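Local structure of beta-glucosidase (Saccharopolyspora erythraea D, 5M6G) at residues A[67-72]-A[306-311]; A[85-90]-A[336-341]; A[432-437]-A[521-526]; A[526-531]-A[551-556]. The protein probably hydrolyses terminal, non-reducing beta-D-glucosyl residues and releases beta-D-glucose, as a two-domain member of glycosyl hydrolase family 3. All blocks are in the same frame, centred on the assembly; numbering follows the deposited sequence.

Contact 1 (A[67-72]-A[306-311]). With SOR (sorbitol), chain L.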
loop_
_atom_site.group_PDB
_atom_site.type_symbol
_atom_site.label_atom_id
_atom_site.label_comp_id
_atom_site.label_asym_id
_atom_site.label_seq_id
_atom_site.Cartn_x
_atom_site.Cartn_y
_atom_site.Cartn_z
ATOM N N MET A 67 -12.916 5.625 -19.903
ATOM C CA MET A 67 -11.474 5.592 -19.692
ATOM C C MET A 67 -11.005 6.593 -18.641
ATOM O O MET A 67 -9.806 6.650 -18.351
ATOM C CB MET A 67 -10.762 5.832 -21.024
ATOM C CG MET A 67 -10.993 4.690 -22.004
ATOM S SD MET A 67 -10.372 5.014 -23.668
ATOM C CE MET A 67 -8.611 5.095 -23.329
ATOM N N VAL A 68 -11.920 7.355 -18.049
ATOM C CA VAL A 68 -11.592 8.397 -17.080
ATOM C C VAL A 68 -11.836 7.873 -15.666
ATOM O O VAL A 68 -12.895 7.297 -15.376
ATOM C CB VAL A 68 -12.424 9.663 -17.345
ATOM C CG1 VAL A 68 -12.218 10.677 -16.219
ATOM C CG2 VAL A 68 -12.069 10.272 -18.718
ATOM N N GLN A 69 -10.853 8.063 -14.785
ATOM C CA GLN A 69 -11.053 7.919 -13.344
ATOM C C GLN A 69 -10.709 9.259 -12.714
ATOM O O GLN A 69 -9.546 9.682 -12.743
ATOM C CB GLN A 69 -10.204 6.794 -12.754
ATOM C CG GLN A 69 -10.423 6.601 -11.245
ATOM C CD GLN A 69 -9.478 5.574 -10.679
ATOM O OE1 GLN A 69 -8.283 5.813 -10.594
ATOM N NE2 GLN A 69 -10.003 4.406 -10.334
ATOM N N VAL A 70 -11.719 9.937 -12.165
ATOM C CA VAL A 70 -11.560 11.293 -11.657
ATOM C C VAL A 70 -11.625 11.276 -10.137
ATOM O O VAL A 70 -12.403 10.518 -9.540
ATOM C CB VAL A 70 -12.607 12.259 -12.267
ATOM C CG1 VAL A 70 -14.057 11.929 -11.834
ATOM C CG2 VAL A 70 -12.246 13.696 -11.942
ATOM N N GLU A 71 -10.795 12.110 -9.512
ATOM C CA GLU A 71 -10.777 12.211 -8.060
ATOM C C GLU A 71 -12.029 12.944 -7.584
ATOM O O GLU A 71 -12.450 13.936 -8.184
ATOM C CB GLU A 71 -9.507 12.937 -7.609
ATOM C CG GLU A 71 -8.956 12.496 -6.256
ATOM C CD GLU A 71 -9.745 13.050 -5.084
ATOM O OE1 GLU A 71 -10.196 14.210 -5.161
ATOM O OE2 GLU A 71 -9.909 12.320 -4.084
ATOM N N ARG A 72 -12.620 12.447 -6.495
ATOM C CA ARG A 72 -13.969 12.866 -6.110
ATOM C C ARG A 72 -14.075 14.370 -5.868
ATOM O O ARG A 72 -15.144 14.948 -6.081
ATOM C CB ARG A 72 -14.413 12.107 -4.862
ATOM C CG ARG A 72 -13.407 12.249 -3.716
ATOM C CD ARG A 72 -13.969 11.749 -2.382
ATOM N NE ARG A 72 -14.989 12.637 -1.826
ATOM C CZ ARG A 72 -14.716 13.690 -1.063
ATOM N NH1 ARG A 72 -13.459 13.988 -0.781
ATOM N NH2 ARG A 72 -15.699 14.444 -0.583
ATOM N N LEU A 306 -7.345 -4.671 -16.440
ATOM C CA LEU A 306 -7.467 -3.229 -16.609
ATOM C C LEU A 306 -6.140 -2.570 -16.246
ATOM O O LEU A 306 -5.718 -2.638 -15.088
ATOM C CB LEU A 306 -8.595 -2.712 -15.711
ATOM C CG LEU A 306 -9.213 -1.321 -15.837
ATOM C CD1 LEU A 306 -10.459 -1.280 -14.947
ATOM C CD2 LEU A 306 -8.234 -0.229 -15.448
ATOM N N VAL A 307 -5.501 -1.911 -17.212
ATOM C CA VAL A 307 -4.274 -1.161 -16.947
ATOM C C VAL A 307 -4.646 0.284 -16.630
ATOM O O VAL A 307 -5.223 0.989 -17.469
ATOM C CB VAL A 307 -3.306 -1.229 -18.137
ATOM C CG1 VAL A 307 -2.049 -0.421 -17.828
ATOM C CG2 VAL A 307 -2.978 -2.671 -18.449
ATOM N N VAL A 308 -4.308 0.735 -15.423
ATOM C CA VAL A 308 -4.655 2.081 -14.978
ATOM C C VAL A 308 -3.378 2.892 -14.794
ATOM O O VAL A 308 -2.340 2.358 -14.383
ATOM C CB VAL A 308 -5.501 2.035 -13.687
ATOM C CG1 VAL A 308 -4.716 1.417 -12.535
ATOM C CG2 VAL A 308 -6.030 3.424 -13.324
ATOM N N SER A 309 -3.450 4.185 -15.119
ATOM C CA SER A 309 -2.330 5.083 -14.882
ATOM C C SER A 309 -2.209 5.420 -13.394
ATOM O O SER A 309 -3.127 5.189 -12.600
ATOM C CB SER A 309 -2.491 6.378 -15.686
ATOM O OG SER A 309 -3.286 7.332 -14.987
ATOM N N ASP A 310 -1.048 5.967 -13.015
ATOM C CA ASP A 310 -0.929 6.606 -11.713
ATOM C C ASP A 310 -1.517 8.013 -11.796
ATOM O O ASP A 310 -1.940 8.487 -12.858
ATOM C CB ASP A 310 0.530 6.622 -11.233
ATOM C CG ASP A 310 0.652 6.607 -9.698
ATOM O OD1 ASP A 310 -0.268 7.107 -8.998
ATOM O OD2 ASP A 310 1.675 6.087 -9.191
ATOM N N TYR A 311 -1.527 8.691 -10.654
ATOM C CA TYR A 311 -2.319 9.897 -10.432
ATOM C C TYR A 311 -1.689 11.080 -11.157
ATOM O O TYR A 311 -0.558 11.464 -10.846
ATOM C CB TYR A 311 -2.391 10.138 -8.927
ATOM C CG TYR A 311 -3.302 11.224 -8.416
ATOM C CD1 TYR A 311 -2.825 12.510 -8.179
ATOM C CD2 TYR A 311 -4.631 10.943 -8.079
ATOM C CE1 TYR A 311 -3.661 13.500 -7.651
ATOM C CE2 TYR A 311 -5.467 11.923 -7.559
ATOM C CZ TYR A 311 -4.981 13.194 -7.349
ATOM O OH TYR A 311 -5.822 14.157 -6.829
HETATM C C1 SOR L . -0.003 5.003 -5.853
HETATM C C2 SOR L . -1.342 5.465 -5.305
HETATM C C3 SOR L . -1.562 6.921 -5.704
HETATM C C4 SOR L . -2.698 7.547 -4.900
HETATM C C5 SOR L . -2.611 9.074 -4.828
HETATM C C6 SOR L . -3.554 9.552 -3.728
HETATM O O1 SOR L . 0.491 3.920 -5.103
HETATM O O2 SOR L . -2.379 4.652 -5.827
HETATM O O3 SOR L . -1.871 6.962 -7.073
HETATM O O4 SOR L . -3.941 7.170 -5.457
HETATM O O5 SOR L . -1.286 9.523 -4.572
HETATM O O6 SOR L . -3.235 10.872 -3.341
#

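Contact 2 (A[85-90]-A[336-341])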
loop_
_atom_site.group_PDB
_atom_site.type_symbol
_atom_site.label_atom_id
_atom_site.label_comp_id
_atom_site.label_asym_id
_atom_site.label_seq_id
_atom_site.Cartn_x
_atom_site.Cartn_y
_atom_site.Cartn_z
ATOM N N ILE A 85 -18.561 9.329 -17.026
ATOM C CA ILE A 85 -17.231 8.957 -16.554
ATOM C C ILE A 85 -17.264 7.547 -15.975
ATOM O O ILE A 85 -18.242 7.131 -15.342
ATOM C CB ILE A 85 -16.741 10.016 -15.550
ATOM C CG1 ILE A 85 -16.185 11.218 -16.326
ATOM C CG2 ILE A 85 -15.710 9.451 -14.558
ATOM C CD1 ILE A 85 -16.152 12.495 -15.547
ATOM N N GLY A 86 -16.196 6.781 -16.218
ATOM C CA GLY A 86 -16.216 5.377 -15.858
ATOM C C GLY A 86 -15.867 5.093 -14.411
ATOM O O GLY A 86 -16.303 4.082 -13.854
ATOM N N SER A 87 -15.103 5.971 -13.773
ATOM C CA SER A 87 -14.612 5.643 -12.450
ATOM C C SER A 87 -14.377 6.909 -11.653
ATOM O O SER A 87 -14.126 7.977 -12.217
ATOM C CB SER A 87 -13.313 4.832 -12.540
ATOM O OG SER A 87 -12.860 4.465 -11.249
ATOM N N VAL A 88 -14.449 6.765 -10.328
ATOM C CA VAL A 88 -14.054 7.803 -9.387
ATOM C C VAL A 88 -13.106 7.167 -8.381
ATOM O O VAL A 88 -13.190 5.965 -8.105
ATOM C CB VAL A 88 -15.282 8.437 -8.691
ATOM C CG1 VAL A 88 -14.870 9.441 -7.619
ATOM C CG2 VAL A 88 -16.191 9.116 -9.727
ATOM N N LEU A 89 -12.172 7.964 -7.856
ATOM C CA LEU A 89 -11.322 7.515 -6.760
ATOM C C LEU A 89 -11.352 8.533 -5.632
ATOM O O LEU A 89 -11.674 9.710 -5.825
ATOM C CB LEU A 89 -9.849 7.280 -7.173
ATOM C CG LEU A 89 -8.930 8.505 -7.319
ATOM C CD1 LEU A 89 -7.472 8.162 -7.004
ATOM C CD2 LEU A 89 -9.022 9.117 -8.713
ATOM N N SER A 90 -11.036 8.048 -4.435
ATOM C CA SER A 90 -10.600 8.907 -3.347
ATOM C C SER A 90 -9.083 8.846 -3.317
ATOM O O SER A 90 -8.509 7.762 -3.166
ATOM C CB SER A 90 -11.179 8.462 -2.000
ATOM O OG SER A 90 -12.508 8.901 -1.846
ATOM N N ILE A 336 -2.269 1.995 -21.982
ATOM C CA ILE A 336 -3.003 2.207 -20.735
ATOM C C ILE A 336 -4.497 2.336 -21.025
ATOM O O ILE A 336 -4.909 2.970 -22.004
ATOM C CB ILE A 336 -2.447 3.439 -19.998
ATOM C CG1 ILE A 336 -0.996 3.180 -19.582
ATOM C CG2 ILE A 336 -3.293 3.791 -18.755
ATOM C CD1 ILE A 336 -0.345 4.332 -18.848
ATOM N N ASP A 337 -5.322 1.737 -20.170
ATOM C CA ASP A 337 -6.765 1.661 -20.399
ATOM C C ASP A 337 -7.558 2.746 -19.689
ATOM O O ASP A 337 -8.550 3.239 -20.238
ATOM C CB ASP A 337 -7.298 0.299 -19.951
ATOM C CG ASP A 337 -6.588 -0.846 -20.625
ATOM O OD1 ASP A 337 -6.483 -0.835 -21.873
ATOM O OD2 ASP A 337 -6.112 -1.748 -19.904
ATOM N N MET A 338 -7.176 3.099 -18.463
ATOM C CA MET A 338 -7.926 4.051 -17.658
ATOM C C MET A 338 -6.957 5.073 -17.086
ATOM O O MET A 338 -5.839 4.730 -16.692
ATOM C CB MET A 338 -8.686 3.350 -16.527
ATOM C CG MET A 338 -9.430 4.303 -15.601
ATOM S SD MET A 338 -10.533 3.441 -14.471
ATOM C CE MET A 338 -11.944 3.136 -15.543
ATOM N N PHE A 339 -7.383 6.329 -17.036
ATOM C CA PHE A 339 -6.480 7.418 -16.695
ATOM C C PHE A 339 -6.940 8.103 -15.422
ATOM O O PHE A 339 -8.047 8.653 -15.358
ATOM C CB PHE A 339 -6.348 8.373 -17.877
ATOM C CG PHE A 339 -5.653 7.722 -19.025
ATOM C CD1 PHE A 339 -6.351 6.881 -19.879
ATOM C CD2 PHE A 339 -4.281 7.839 -19.168
ATOM C CE1 PHE A 339 -5.691 6.221 -20.899
ATOM C CE2 PHE A 339 -3.624 7.196 -20.181
ATOM C CZ PHE A 339 -4.321 6.385 -21.043
ATOM N N MET A 340 -6.089 8.027 -14.405
ATOM C CA MET A 340 -6.379 8.542 -13.076
ATOM C C MET A 340 -5.972 10.007 -13.033
ATOM O O MET A 340 -4.802 10.332 -13.265
ATOM C CB MET A 340 -5.616 7.734 -12.026
ATOM C CG MET A 340 -5.901 8.137 -10.584
ATOM S SD MET A 340 -4.722 7.335 -9.467
ATOM C CE MET A 340 -5.082 5.614 -9.764
ATOM N N MET A 341 -6.928 10.891 -12.751
ATOM C CA MET A 341 -6.661 12.321 -12.826
ATOM C C MET A 341 -7.322 13.047 -11.660
ATOM O O MET A 341 -8.388 12.646 -11.179
ATOM C CB MET A 341 -7.136 12.895 -14.169
ATOM C CG MET A 341 -8.641 12.771 -14.412
ATOM S SD MET A 341 -8.999 13.125 -16.160
ATOM C CE MET A 341 -8.354 11.642 -16.958
#

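Contact 3 (A[432-437]-A[521-526])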
loop_
_atom_site.group_PDB
_atom_site.type_symbol
_atom_site.label_atom_id
_atom_site.label_comp_id
_atom_site.label_asym_id
_atom_site.label_seq_id
_atom_site.Cartn_x
_atom_site.Cartn_y
_atom_site.Cartn_z
ATOM N N PHE A 432 10.537 1.164 32.583
ATOM C CA PHE A 432 10.550 2.495 31.996
ATOM C C PHE A 432 10.348 2.404 30.490
ATOM O O PHE A 432 10.946 1.552 29.823
ATOM C CB PHE A 432 11.852 3.250 32.288
ATOM C CG PHE A 432 11.695 4.741 32.197
ATOM C CD1 PHE A 432 11.741 5.392 30.964
ATOM C CD2 PHE A 432 11.432 5.490 33.339
ATOM C CE1 PHE A 432 11.569 6.766 30.884
ATOM C CE2 PHE A 432 11.263 6.860 33.263
ATOM C CZ PHE A 432 11.327 7.501 32.033
ATOM N N VAL A 433 9.505 3.284 29.957
ATOM C CA VAL A 433 9.276 3.367 28.520
ATOM C C VAL A 433 9.518 4.801 28.071
ATOM O O VAL A 433 9.107 5.753 28.745
ATOM C CB VAL A 433 7.862 2.883 28.133
ATOM C CG1 VAL A 433 7.654 2.959 26.598
ATOM C CG2 VAL A 433 7.657 1.457 28.628
ATOM N N ALA A 434 10.204 4.949 26.934
ATOM C CA ALA A 434 10.506 6.247 26.354
ATOM C C ALA A 434 10.469 6.123 24.839
ATOM O O ALA A 434 10.343 5.028 24.289
ATOM C CB ALA A 434 11.877 6.764 26.805
ATOM N N GLY A 435 10.595 7.257 24.173
ATOM C CA GLY A 435 10.671 7.283 22.717
ATOM C C GLY A 435 9.461 7.956 22.086
ATOM O O GLY A 435 8.323 7.799 22.547
ATOM N N LYS A 436 9.703 8.703 20.999
ATOM C CA LYS A 436 8.602 9.397 20.327
ATOM C C LYS A 436 7.645 8.446 19.617
ATOM O O LYS A 436 6.556 8.871 19.217
ATOM C CB LYS A 436 9.148 10.423 19.330
ATOM C CG LYS A 436 9.796 9.827 18.085
ATOM C CD LYS A 436 10.058 10.915 17.028
ATOM C CE LYS A 436 10.770 10.362 15.796
ATOM N NZ LYS A 436 12.219 10.023 16.008
ATOM N N ASN A 437 8.013 7.179 19.450
ATOM C CA ASN A 437 7.140 6.200 18.819
ATOM C C ASN A 437 6.526 5.226 19.818
ATOM O O ASN A 437 5.913 4.241 19.404
ATOM C CB ASN A 437 7.905 5.454 17.718
ATOM C CG ASN A 437 8.132 6.326 16.502
ATOM O OD1 ASN A 437 7.516 7.380 16.390
ATOM N ND2 ASN A 437 9.005 5.894 15.578
ATOM N N ARG A 521 18.548 9.670 19.652
ATOM C CA ARG A 521 19.854 9.337 20.218
ATOM C C ARG A 521 20.026 9.924 21.617
ATOM O O ARG A 521 20.623 9.283 22.487
ATOM C CB ARG A 521 20.971 9.794 19.283
ATOM C CG ARG A 521 20.787 9.278 17.870
ATOM C CD ARG A 521 22.044 9.337 17.089
ATOM N NE ARG A 521 22.007 10.486 16.190
ATOM C CZ ARG A 521 22.537 11.660 16.493
ATOM N NH1 ARG A 521 23.162 11.817 17.655
ATOM N NH2 ARG A 521 22.461 12.658 15.625
ATOM N N ALA A 522 19.501 11.130 21.854
ATOM C CA ALA A 522 19.492 11.695 23.204
ATOM C C ALA A 522 18.696 10.825 24.173
ATOM O O ALA A 522 19.127 10.587 25.307
ATOM C CB ALA A 522 18.913 13.111 23.172
ATOM N N THR A 523 17.523 10.356 23.755
ATOM C CA THR A 523 16.696 9.553 24.651
ATOM C C THR A 523 17.344 8.207 24.958
ATOM O O THR A 523 17.357 7.766 26.117
ATOM C CB THR A 523 15.308 9.370 24.046
ATOM O OG1 THR A 523 14.637 10.631 24.052
ATOM C CG2 THR A 523 14.492 8.370 24.861
ATOM N N ILE A 524 17.901 7.542 23.945
ATOM C CA ILE A 524 18.572 6.271 24.203
ATOM C C ILE A 524 19.779 6.478 25.111
ATOM O O ILE A 524 20.039 5.671 26.011
ATOM C CB ILE A 524 18.976 5.589 22.885
ATOM C CG1 ILE A 524 17.741 5.162 22.087
ATOM C CG2 ILE A 524 19.884 4.397 23.168
ATOM C CD1 ILE A 524 18.072 4.734 20.647
ATOM N N ALA A 525 20.535 7.559 24.894
ATOM C CA ALA A 525 21.703 7.817 25.737
ATOM C C ALA A 525 21.286 8.066 27.179
ATOM O O ALA A 525 21.925 7.570 28.119
ATOM C CB ALA A 525 22.500 9.001 25.192
ATOM N N LYS A 526 20.198 8.809 27.372
ATOM C CA LYS A 526 19.682 9.034 28.717
ATOM C C LYS A 526 19.296 7.722 29.389
ATOM O O LYS A 526 19.543 7.537 30.587
ATOM C CB LYS A 526 18.492 9.989 28.660
ATOM C CG LYS A 526 17.998 10.440 30.026
ATOM C CD LYS A 526 16.826 11.389 29.874
ATOM C CE LYS A 526 17.237 12.615 29.078
ATOM N NZ LYS A 526 18.228 13.425 29.838
#

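Contact 4 (A[526-531]-A[551-556])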
loop_
_atom_site.group_PDB
_atom_site.type_symbol
_atom_site.label_atom_id
_atom_site.label_comp_id
_atom_site.label_asym_id
_atom_site.label_seq_id
_atom_site.Cartn_x
_atom_site.Cartn_y
_atom_site.Cartn_z
ATOM N N LYS A 526 20.198 8.809 27.372
ATOM C CA LYS A 526 19.682 9.034 28.717
ATOM C C LYS A 526 19.296 7.722 29.389
ATOM O O LYS A 526 19.543 7.537 30.587
ATOM C CB LYS A 526 18.492 9.989 28.660
ATOM C CG LYS A 526 17.998 10.440 30.026
ATOM C CD LYS A 526 16.826 11.389 29.874
ATOM C CE LYS A 526 17.237 12.615 29.078
ATOM N NZ LYS A 526 18.228 13.425 29.838
ATOM N N LEU A 527 18.693 6.796 28.635
ATOM C CA LEU A 527 18.315 5.505 29.200
ATOM C C LEU A 527 19.538 4.653 29.500
ATOM O O LEU A 527 19.598 3.993 30.541
ATOM C CB LEU A 527 17.385 4.741 28.257
ATOM C CG LEU A 527 16.005 5.308 27.917
ATOM C CD1 LEU A 527 15.130 4.209 27.317
ATOM C CD2 LEU A 527 15.354 5.918 29.124
ATOM N N ARG A 528 20.506 4.616 28.585
ATOM C CA ARG A 528 21.699 3.830 28.868
ATOM C C ARG A 528 22.458 4.387 30.068
ATOM O O ARG A 528 23.028 3.618 30.849
ATOM C CB ARG A 528 22.600 3.766 27.634
ATOM C CG ARG A 528 21.922 3.150 26.413
ATOM C CD ARG A 528 22.911 2.640 25.380
ATOM N NE ARG A 528 24.060 3.524 25.238
ATOM C CZ ARG A 528 25.310 3.191 25.544
ATOM N NH1 ARG A 528 25.603 1.977 25.993
ATOM N NH2 ARG A 528 26.274 4.081 25.388
ATOM N N ALA A 529 22.459 5.715 30.245
ATOM C CA ALA A 529 23.178 6.323 31.365
ATOM C C ALA A 529 22.609 5.908 32.711
ATOM O O ALA A 529 23.280 6.072 33.736
ATOM C CB ALA A 529 23.151 7.846 31.256
ATOM N N SER A 530 21.386 5.382 32.742
ATOM C CA SER A 530 20.815 4.948 34.005
ATOM C C SER A 530 21.432 3.652 34.507
ATOM O O SER A 530 21.186 3.280 35.664
ATOM C CB SER A 530 19.297 4.786 33.867
ATOM O OG SER A 530 18.979 3.679 33.040
ATOM N N GLY A 531 22.216 2.963 33.673
ATOM C CA GLY A 531 22.778 1.669 34.012
ATOM C C GLY A 531 21.810 0.518 33.900
ATOM O O GLY A 531 22.196 -0.630 34.134
ATOM N N ASP A 551 25.915 -1.618 19.352
ATOM C CA ASP A 551 26.624 -2.415 20.350
ATOM C C ASP A 551 26.321 -1.979 21.780
ATOM O O ASP A 551 26.524 -2.767 22.707
ATOM C CB ASP A 551 28.132 -2.364 20.099
ATOM C CG ASP A 551 28.526 -3.112 18.847
ATOM O OD1 ASP A 551 27.753 -4.001 18.433
ATOM O OD2 ASP A 551 29.589 -2.815 18.276
ATOM N N GLY A 552 25.839 -0.757 21.979
ATOM C CA GLY A 552 25.460 -0.291 23.294
ATOM C C GLY A 552 24.066 -0.669 23.729
ATOM O O GLY A 552 23.688 -0.370 24.865
ATOM N N TRP A 553 23.294 -1.333 22.870
ATOM C CA TRP A 553 21.905 -1.671 23.148
ATOM C C TRP A 553 21.807 -3.119 23.608
ATOM O O TRP A 553 22.281 -4.025 22.918
ATOM C CB TRP A 553 21.038 -1.455 21.901
ATOM C CG TRP A 553 21.136 -0.071 21.338
ATOM C CD1 TRP A 553 21.642 1.035 21.959
ATOM C CD2 TRP A 553 20.718 0.357 20.033
ATOM N NE1 TRP A 553 21.562 2.125 21.124
ATOM C CE2 TRP A 553 20.996 1.737 19.936
ATOM C CE3 TRP A 553 20.125 -0.290 18.942
ATOM C CZ2 TRP A 553 20.703 2.480 18.791
ATOM C CZ3 TRP A 553 19.851 0.453 17.791
ATOM C CH2 TRP A 553 20.137 1.821 17.730
ATOM N N ASN A 554 21.184 -3.339 24.766
ATOM C CA ASN A 554 21.061 -4.709 25.257
ATOM C C ASN A 554 20.174 -5.554 24.359
ATOM O O ASN A 554 20.392 -6.766 24.235
ATOM C CB ASN A 554 20.540 -4.699 26.690
ATOM C CG ASN A 554 21.469 -3.968 27.618
ATOM O OD1 ASN A 554 21.382 -2.750 27.763
ATOM N ND2 ASN A 554 22.404 -4.699 28.218
ATOM N N ALA A 555 19.166 -4.949 23.740
ATOM C CA ALA A 555 18.373 -5.651 22.749
ATOM C C ALA A 555 17.942 -4.657 21.691
ATOM O O ALA A 555 17.831 -3.458 21.954
ATOM C CB ALA A 555 17.140 -6.338 23.350
ATOM N N LEU A 556 17.727 -5.174 20.483
ATOM C CA LEU A 556 17.215 -4.399 19.363
ATOM C C LEU A 556 16.107 -5.207 18.711
ATOM O O LEU A 556 16.335 -6.349 18.296
ATOM C CB LEU A 556 18.320 -4.087 18.349
ATOM C CG LEU A 556 17.765 -3.490 17.055
ATOM C CD1 LEU A 556 17.086 -2.149 17.354
ATOM C CD2 LEU A 556 18.861 -3.332 16.036
#

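Contact 1 (A[67-72]-A[306-311])
In the sorbitol pocket of the N-terminal domain, which belongs to the TIM-barrel clan, Glu71 at the end of strand 68-71 meets Tyr311 in the loop that follows strand 306-308. The contact is made by the aliphatic part of the glutamate: CG of Glu71 comes up to the edge of the phenol, near the ring plane, 3.6 Å from OH of Tyr311 and 3.8 Å from its CE2. Glu71 bends at chi2 (-76°), which turns its carboxylate away from the phenol toward other partners. OE2 takes hydrogen bonds from Ser94 and the amide of Gly91, while OE1 forms a salt bridge with Lys73. Deeper in the barrel, Gln69 reaches toward Val308 with OE1, 4.3 Å from CG2 of Val308. Its NE2 is hydrogen-bonded to Ser87, whereas OE1, buried here, has no partner in the model. Asp310 binds the ligand, and Lys231, His232, Asp129 and Arg192 also hydrogen-bond the sorbitol. OD1 of Asp310 is gripped twice. The amide N of Tyr311 reaches OD1 of Asp310 on the anti side of the carboxylate at 2.6 Å, 19° out of its plane, and sorbitol O3 donates to the same OD1 of Asp310 at 2.5 Å.

Contact 2 (A[85-90]-A[336-341])
Leu89, Met338 and Met340 bury the most surface here, and they fall into two patches. In the first, Leu89 of strand 87-90 sets both methyls against Met340 of strand 339-341. CD2 of Leu89 lies 3.8 Å from CG of Met340, and CD1 of Leu89 is equally close, 3.8 Å, to SD of Met340. The two side chains run at about a right angle, so the two leucine methyls press against one side of the methionine chain at CG and SD. With chi1 at 79°, CG of Leu89 sits between the backbone N and the carbonyl carbon, a rotamer that presents both methyls to Met340. Both residues also touch the bound sorbitol, making this patch an apolar part of the pocket wall. In the second patch the methionine is the longer arm: Met338 is extended as far as chi2 and then bends at chi3 (-80°), which brings SD and CE of Met338 each 3.7 Å from CB of Ser87. The serine hydroxyl is engaged separately, hydrogen-bonding with the carbonyl O of Ile125. The CA atoms of Leu89 and Met340 are 8.1 Å apart because their strands are not neighbours in the parallel sheet. Strand 68-71 lies between them and pairs with both, and its Gln69 touches Leu89, Met338 and Met340. Strand 125-128 flanks 87-90 on its other edge, while Met338 also packs on Ile373 of helix 363-379.

Contact 3 (A[432-437]-A[521-526])
Ala434 and Thr523 form the tight part of this contact, a meeting of two methyl groups: CB of Ala434, at the end of strand 431-434, lies 3.6 Å from CG2 of Thr523 on helix 518-528. The threonine turns this methyl to the sheet by holding CG2 anti to its backbone N, while OG1, beside that N, makes a weak hydrogen bond to the carbonyl O of Glu519 one turn back. The same CG2 of Thr523 is 4.1 Å from the amide N of Gly435, where the chain leaves the strand with a positive phi of 113°. Small groups on both sides let the backbones come close, with 6.7 Å between the CA atoms of Gly435 and Thr523. Elsewhere on the helix the contact is loose: Ala522, Ala525 and Lys526 are exposed and do not touch segment 432-437. Polar links appear beside the apolar patch, where Lys436 forms salt bridges with Asp517 and Asp520. Far from the sorbitol pocket, this is helix-on-sheet packing in the C-terminal domain. Helix 518-528 connects the neighbouring parallel strands 493-499 and 534-539, a beta-alpha-beta crossover of the kind found in alpha/beta sandwich folds.

Contact 4 (A[526-531]-A[551-556])
A bend at chi3 (-39°) folds the end of Arg528 over the backbone of Gly552, after a first torsion that leaves its CG anti to the carbonyl carbon. The result is a single hydrogen bond between the segments, from NH1 of Arg528 to the carbonyl O of Gly552, 3.2 Å long. It is bent at the hydrogen (141°), and the oxygen stands out of the guanidinium plane, approached from well to the side of the C=O direction (108°). CD of Arg528 packs against the same oxygen, 3.2 Å from O of Gly552, and reaches the indole edge of Trp553, 4.0 Å from its CD1. Gly552 has no side chain to keep the guanidinium off, and NH1 of Arg528 settles 3.5 Å from its CA. Around Ser530 the chain turns: the carbonyl O of Leu527 accepts from both N and OG of Ser530, the hydroxyl at 2.6 Å, and a type I turn from Arg528 leads to Gly531, whose phi is positive. The contacts of Arg528 with Gly552 and Trp553 join the C-terminal part of helix 518-528 to the loop before strand 555-560. Strand 534-539, which follows the helix, pairs in parallel with 555-560, an arrangement characteristic of an alpha/beta sandwich.

How the contacts relate
The four contacts form two pairs, one in each domain. Contacts 1 and 2 interlock, their centres 2 Å apart: the two share strands of one sheet, Met67 O lies 2.8 Å from Phe339 N, and both line the sorbitol pocket. Along the sequence their segments alternate. Contacts 3 and 4 are 10 Å apart between centres and use the same helix, 518-528. Its Ile524 CG2 packs 3.5 Å from Trp553 NE1, which brings the two contacts together beside the sheet that both reach. The pairs lie on opposite sides of the chain's centre, with about 44 Å between the centres of contacts 1 and 3.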